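Local coordinates for protein sulfide-quinone reductase (Aquifex aeolicus, PDB 3HYW) that oxidises hydrogen sulfide with a quinone as electron acceptor, using a bound FAD and active-site cysteines on which polysulfide builds up, at residues 187-197 and 301-311. Sequence-based numbering, arbitrary orientation.
Sequences SEPYLGHFGVG and IEKTPIPTGVP
Glu-302 OE2 is gripped twice: NE2 of His-193 donates to it over 2.7 Å, and a water that also bonds Tyr-190 OH donates a second proton. The carboxylate oxygen lies in the imidazole plane, yet the ring nitrogen reaches it from well above the carboxylate plane, the two planes being 47° apart. With chi1 at -180° the imidazole of His-193 swings away from the backbone N and toward Glu-302, and ND1 is left to accept Gly-195 N, 3.0 Å away and tilted from the ring plane. With both nitrogens bonded, and Pro-189 CD and the Gly-197 amide lying over opposite faces, the ring's rotation is well fixed; the pattern of bonds is consistent with the neutral tautomer that carries its proton on NE2. Thr-304 CG2 approaches that ring obliquely, 3.6 Å from NE2, and also meets the Pro-189 ring.

Both loops belong to the two-dinucleotide-binding-domain framework of the flavin disulfide reductase family. The type I' turn from His-193 to Val-196 carries Phe-194 into the octathiocane pocket, its amide bonded to Glu-188 OE2, while Glu-188 OE1 is held by Tyr-161 and Thr-186. Within the same turn, CA of Gly-195 lies 3.5 Å from Gly-309 O, a CA-H...O contact, and a water links Gly-195 O to Ile-301 N. Val-196 CG1 touches both Ile-301 CD1 and Pro-311 CG, 3.8 and 3.7 Å away. At the other end, Ser-187 CB presses on Ile-306 CG2 (3.5 Å), beside a water joining Ser-187 O to Ile-306 N.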
ATOM      1  N   SER A 187     -13.718 -15.063   1.722  1.00 29.45           N
ATOM      2  CA  SER A 187     -12.856 -16.123   2.229  1.00 29.56           C
ATOM      3  C   SER A 187     -11.388 -15.926   1.823  1.00 29.97           C
ATOM      4  O   SER A 187     -10.486 -16.484   2.453  1.00 30.06           O
ATOM      5  CB  SER A 187     -13.364 -17.479   1.737  1.00 29.58           C
ATOM      6  OG  SER A 187     -13.782 -17.413   0.375  1.00 30.01           O
ATOM      7  N   GLU A 188     -11.149 -15.141   0.770  1.00 29.82           N
ATOM      8  CA  GLU A 188      -9.787 -14.779   0.368  1.00 29.98           C
ATOM      9  C   GLU A 188      -9.036 -14.198   1.554  1.00 29.95           C
ATOM     10  O   GLU A 188      -9.630 -13.463   2.356  1.00 29.91           O
ATOM     11  CB  GLU A 188      -9.803 -13.716  -0.727  1.00 30.17           C
ATOM     12  CG  GLU A 188     -10.289 -14.165  -2.087  1.00 30.29           C
ATOM     13  CD  GLU A 188     -10.689 -12.966  -2.909  1.00 31.84           C
ATOM     14  OE1 GLU A 188     -11.742 -12.366  -2.601  1.00 33.71           O
ATOM     15  OE2 GLU A 188      -9.940 -12.587  -3.823  1.00 30.56           O
ATOM     16  N   PRO A 189      -7.729 -14.509   1.668  1.00 29.77           N
ATOM     17  CA  PRO A 189      -6.917 -13.968   2.755  1.00 29.62           C
ATOM     18  C   PRO A 189      -6.751 -12.456   2.627  1.00 29.88           C
ATOM     19  O   PRO A 189      -6.497 -11.780   3.614  1.00 29.39           O
ATOM     20  CB  PRO A 189      -5.564 -14.667   2.570  1.00 29.65           C
ATOM     21  CG  PRO A 189      -5.531 -15.059   1.124  1.00 29.55           C
ATOM     22  CD  PRO A 189      -6.949 -15.393   0.781  1.00 29.42           C
ATOM     23  N   TYR A 190      -6.894 -11.944   1.406  1.00 30.31           N
ATOM     24  CA  TYR A 190      -6.858 -10.504   1.148  1.00 30.77           C
ATOM     25  C   TYR A 190      -7.609 -10.217  -0.142  1.00 30.84           C
ATOM     26  O   TYR A 190      -7.863 -11.127  -0.928  1.00 31.09           O
ATOM     27  CB  TYR A 190      -5.413  -9.991   1.059  1.00 30.86           C
ATOM     28  CG  TYR A 190      -4.539 -10.778   0.113  1.00 31.03           C
ATOM     29  CD1 TYR A 190      -4.573 -10.537  -1.259  1.00 31.35           C
ATOM     30  CD2 TYR A 190      -3.679 -11.766   0.587  1.00 32.74           C
ATOM     31  CE1 TYR A 190      -3.776 -11.262  -2.135  1.00 31.65           C
ATOM     32  CE2 TYR A 190      -2.872 -12.500  -0.289  1.00 32.53           C
ATOM     33  CZ  TYR A 190      -2.934 -12.241  -1.645  1.00 31.47           C
ATOM     34  OH  TYR A 190      -2.146 -12.943  -2.526  1.00 32.58           O
ATOM     35  N   LEU A 191      -7.959  -8.956  -0.362  1.00 30.94           N
ATOM     36  CA  LEU A 191      -8.665  -8.557  -1.580  1.00 31.27           C
ATOM     37  C   LEU A 191      -7.805  -8.838  -2.808  1.00 31.07           C
ATOM     38  O   LEU A 191      -6.598  -8.646  -2.771  1.00 31.09           O
ATOM     39  CB  LEU A 191      -8.988  -7.070  -1.522  1.00 31.06           C
ATOM     40  CG  LEU A 191     -10.356  -6.555  -1.065  1.00 31.93           C
ATOM     41  CD1 LEU A 191     -11.036  -7.426  -0.015  1.00 31.96           C
ATOM     42  CD2 LEU A 191     -10.205  -5.124  -0.594  1.00 31.16           C
ATOM     43  N   GLY A 192      -8.424  -9.283  -3.896  1.00 31.13           N
ATOM     44  CA  GLY A 192      -7.688  -9.504  -5.131  1.00 30.66           C
ATOM     45  C   GLY A 192      -6.740 -10.691  -5.084  1.00 30.77           C
ATOM     46  O   GLY A 192      -5.776 -10.747  -5.858  1.00 30.60           O
ATOM     47  N   HIS A 193      -7.002 -11.624  -4.164  1.00 30.65           N
ATOM     48  CA  HIS A 193      -6.341 -12.930  -4.143  1.00 30.75           C
ATOM     49  C   HIS A 193      -6.861 -13.818  -5.272  1.00 30.79           C
ATOM     50  O   HIS A 193      -6.075 -14.479  -5.957  1.00 30.41           O
ATOM     51  CB  HIS A 193      -6.550 -13.615  -2.785  1.00 30.82           C
ATOM     52  CG  HIS A 193      -5.901 -14.958  -2.668  1.00 30.29           C
ATOM     53  ND1 HIS A 193      -6.502 -16.118  -3.110  1.00 30.78           N
ATOM     54  CD2 HIS A 193      -4.719 -15.332  -2.124  1.00 30.59           C
ATOM     55  CE1 HIS A 193      -5.712 -17.146  -2.859  1.00 29.53           C
ATOM     56  NE2 HIS A 193      -4.623 -16.696  -2.263  1.00 30.92           N
ATOM     57  N   PHE A 194      -8.190 -13.849  -5.435  1.00 31.05           N
ATOM     58  CA  PHE A 194      -8.869 -14.537  -6.550  1.00 31.37           C
ATOM     59  C   PHE A 194      -8.730 -16.068  -6.574  1.00 31.84           C
ATOM     60  O   PHE A 194      -9.093 -16.703  -7.560  1.00 31.75           O
ATOM     61  CB  PHE A 194      -8.430 -13.983  -7.916  1.00 31.35           C
ATOM     62  CG  PHE A 194      -8.637 -12.497  -8.093  1.00 31.32           C
ATOM     63  CD1 PHE A 194      -9.837 -11.884  -7.724  1.00 32.03           C
ATOM     64  CD2 PHE A 194      -7.635 -11.719  -8.676  1.00 32.53           C
ATOM     65  CE1 PHE A 194     -10.024 -10.503  -7.904  1.00 32.58           C
ATOM     66  CE2 PHE A 194      -7.811 -10.339  -8.872  1.00 32.22           C
ATOM     67  CZ  PHE A 194      -9.011  -9.730  -8.483  1.00 32.33           C
ATOM     68  N   GLY A 195      -8.209 -16.657  -5.504  1.00 31.80           N
ATOM     69  CA  GLY A 195      -7.896 -18.089  -5.511  1.00 32.06           C
ATOM     70  C   GLY A 195      -6.639 -18.414  -6.319  1.00 32.28           C
ATOM     71  O   GLY A 195      -6.403 -19.570  -6.674  1.00 32.42           O
ATOM     72  N   VAL A 196      -5.834 -17.396  -6.618  1.00 32.33           N
ATOM     73  CA  VAL A 196      -4.599 -17.590  -7.393  1.00 32.40           C
ATOM     74  C   VAL A 196      -3.354 -16.964  -6.753  1.00 32.13           C
ATOM     75  O   VAL A 196      -2.286 -16.909  -7.382  1.00 31.98           O
ATOM     76  CB  VAL A 196      -4.746 -17.073  -8.867  1.00 32.57           C
ATOM     77  CG1 VAL A 196      -5.890 -17.767  -9.581  1.00 32.60           C
ATOM     78  CG2 VAL A 196      -4.938 -15.566  -8.898  1.00 33.06           C
ATOM     79  N   GLY A 197      -3.492 -16.493  -5.510  1.00 31.94           N
ATOM     80  CA  GLY A 197      -2.406 -15.803  -4.808  1.00 31.73           C
ATOM     81  C   GLY A 197      -2.107 -14.432  -5.391  1.00 31.63           C
ATOM     82  O   GLY A 197      -0.973 -13.955  -5.343  1.00 31.79           O
ATOM     83  N   ILE A 301      -4.063 -23.450  -5.712  1.00 36.40           N
ATOM     84  CA  ILE A 301      -2.750 -22.816  -5.864  1.00 37.23           C
ATOM     85  C   ILE A 301      -2.089 -22.590  -4.500  1.00 37.61           C
ATOM     86  O   ILE A 301      -0.869 -22.655  -4.374  1.00 37.68           O
ATOM     87  CB  ILE A 301      -2.843 -21.504  -6.689  1.00 37.42           C
ATOM     88  CG1 ILE A 301      -3.001 -21.839  -8.172  1.00 37.02           C
ATOM     89  CG2 ILE A 301      -1.611 -20.620  -6.459  1.00 37.79           C
ATOM     90  CD1 ILE A 301      -3.473 -20.682  -9.039  1.00 36.62           C
ATOM     91  N   GLU A 302      -2.902 -22.319  -3.485  1.00 38.25           N
ATOM     92  CA  GLU A 302      -2.420 -22.287  -2.106  1.00 38.96           C
ATOM     93  C   GLU A 302      -3.512 -22.624  -1.102  1.00 38.42           C
ATOM     94  O   GLU A 302      -4.685 -22.336  -1.327  1.00 38.50           O
ATOM     95  CB  GLU A 302      -1.733 -20.956  -1.762  1.00 39.10           C
ATOM     96  CG  GLU A 302      -2.486 -19.692  -2.134  1.00 40.42           C
ATOM     97  CD  GLU A 302      -1.675 -18.431  -1.843  1.00 41.00           C
ATOM     98  OE1 GLU A 302      -0.482 -18.371  -2.235  1.00 44.44           O
ATOM     99  OE2 GLU A 302      -2.230 -17.496  -1.226  1.00 42.26           O
ATOM    100  N   LYS A 303      -3.107 -23.265  -0.011  1.00 38.21           N
ATOM    101  CA  LYS A 303      -3.982 -23.539   1.119  1.00 38.18           C
ATOM    102  C   LYS A 303      -4.078 -22.254   1.940  1.00 37.35           C
ATOM    103  O   LYS A 303      -3.152 -21.889   2.664  1.00 37.49           O
ATOM    104  CB  LYS A 303      -3.411 -24.697   1.951  1.00 38.62           C
ATOM    105  CG  LYS A 303      -4.323 -25.233   3.067  1.00 39.57           C
ATOM    106  CD  LYS A 303      -3.642 -26.377   3.818  1.00 39.72           C
ATOM    107  CE  LYS A 303      -4.476 -26.906   5.004  1.00 42.05           C
ATOM    108  NZ  LYS A 303      -5.491 -27.937   4.584  1.00 43.51           N
ATOM    109  N   THR A 304      -5.194 -21.549   1.792  1.00 36.30           N
ATOM    110  CA  THR A 304      -5.403 -20.278   2.483  1.00 35.37           C
ATOM    111  C   THR A 304      -6.020 -20.541   3.862  1.00 34.59           C
ATOM    112  O   THR A 304      -6.610 -21.597   4.062  1.00 34.56           O
ATOM    113  CB  THR A 304      -6.295 -19.352   1.646  1.00 35.16           C
ATOM    114  OG1 THR A 304      -7.477 -20.058   1.265  1.00 35.14           O
ATOM    115  CG2 THR A 304      -5.558 -18.910   0.381  1.00 35.61           C
ATOM    116  N   PRO A 305      -5.872 -19.597   4.821  1.00 34.17           N
ATOM    117  CA  PRO A 305      -6.421 -19.815   6.174  1.00 33.65           C
ATOM    118  C   PRO A 305      -7.919 -20.149   6.177  1.00 33.22           C
ATOM    119  O   PRO A 305      -8.356 -21.021   6.929  1.00 33.35           O
ATOM    120  CB  PRO A 305      -6.148 -18.487   6.878  1.00 33.82           C
ATOM    121  CG  PRO A 305      -4.946 -17.936   6.173  1.00 34.19           C
ATOM    122  CD  PRO A 305      -5.170 -18.303   4.728  1.00 33.78           C
ATOM    123  N   ILE A 306      -8.690 -19.457   5.345  1.00 32.50           N
ATOM    124  CA  ILE A 306     -10.058 -19.865   5.041  1.00 31.95           C
ATOM    125  C   ILE A 306      -9.978 -20.551   3.676  1.00 32.06           C
ATOM    126  O   ILE A 306      -9.487 -19.951   2.719  1.00 31.73           O
ATOM    127  CB  ILE A 306     -11.042 -18.656   5.003  1.00 31.61           C
ATOM    128  CG1 ILE A 306     -10.936 -17.796   6.282  1.00 30.95           C
ATOM    129  CG2 ILE A 306     -12.472 -19.119   4.735  1.00 31.36           C
ATOM    130  CD1 ILE A 306     -11.341 -18.496   7.592  1.00 29.38           C
ATOM    131  N   PRO A 307     -10.437 -21.815   3.581  1.00 32.37           N
ATOM    132  CA  PRO A 307     -10.233 -22.560   2.337  1.00 32.62           C
ATOM    133  C   PRO A 307     -10.794 -21.861   1.101  1.00 32.76           C
ATOM    134  O   PRO A 307     -11.918 -21.348   1.123  1.00 32.54           O
ATOM    135  CB  PRO A 307     -10.956 -23.889   2.596  1.00 32.81           C
ATOM    136  CG  PRO A 307     -10.942 -24.030   4.090  1.00 32.87           C
ATOM    137  CD  PRO A 307     -11.144 -22.629   4.592  1.00 32.43           C
ATOM    138  N   THR A 308      -9.984 -21.822   0.045  1.00 33.08           N
ATOM    139  CA  THR A 308     -10.401 -21.315  -1.261  1.00 33.27           C
ATOM    140  C   THR A 308      -9.887 -22.255  -2.354  1.00 33.49           C
ATOM    141  O   THR A 308      -8.978 -23.043  -2.122  1.00 33.80           O
ATOM    142  CB  THR A 308      -9.883 -19.879  -1.538  1.00 33.28           C
ATOM    143  OG1 THR A 308      -8.447 -19.873  -1.542  1.00 33.52           O
ATOM    144  CG2 THR A 308     -10.392 -18.890  -0.496  1.00 32.69           C
ATOM    145  N   GLY A 309     -10.469 -22.162  -3.544  1.00 33.86           N
ATOM    146  CA  GLY A 309     -10.060 -23.011  -4.657  1.00 34.22           C
ATOM    147  C   GLY A 309      -9.652 -22.205  -5.872  1.00 34.55           C
ATOM    148  O   GLY A 309      -9.759 -20.974  -5.882  1.00 34.59           O
ATOM    149  N   VAL A 310      -9.201 -22.914  -6.906  1.00 34.56           N
ATOM    150  CA  VAL A 310      -8.670 -22.289  -8.107  1.00 34.86           C
ATOM    151  C   VAL A 310      -9.784 -22.045  -9.131  1.00 34.46           C
ATOM    152  O   VAL A 310     -10.606 -22.929  -9.375  1.00 34.37           O
ATOM    153  CB  VAL A 310      -7.469 -23.113  -8.698  1.00 34.89           C
ATOM    154  CG1 VAL A 310      -7.935 -24.432  -9.301  1.00 35.26           C
ATOM    155  CG2 VAL A 310      -6.672 -22.296  -9.720  1.00 35.72           C
ATOM    156  N   PRO A 311      -9.854 -20.821  -9.685  1.00 34.44           N
ATOM    157  CA  PRO A 311     -10.774 -20.562 -10.793  1.00 34.38           C
ATOM    158  C   PRO A 311     -10.367 -21.280 -12.065  1.00 34.51           C
ATOM    159  O   PRO A 311      -9.172 -21.448 -12.333  1.00 34.32           O
ATOM    160  CB  PRO A 311     -10.650 -19.047 -11.006  1.00 34.33           C
ATOM    161  CG  PRO A 311      -9.296 -18.714 -10.491  1.00 34.02           C
ATOM    162  CD  PRO A 311      -9.122 -19.603  -9.297  1.00 34.14           C
TER
HETATM  163  O   HOH W   1      -8.228 -17.097   3.712  1.00 27.29           O
HETATM  164  O   HOH W   2      -0.856 -14.948  -1.483  1.00 30.67           O
HETATM  165  O   HOH W   3      -6.460 -21.859  -5.377  1.00 24.84           O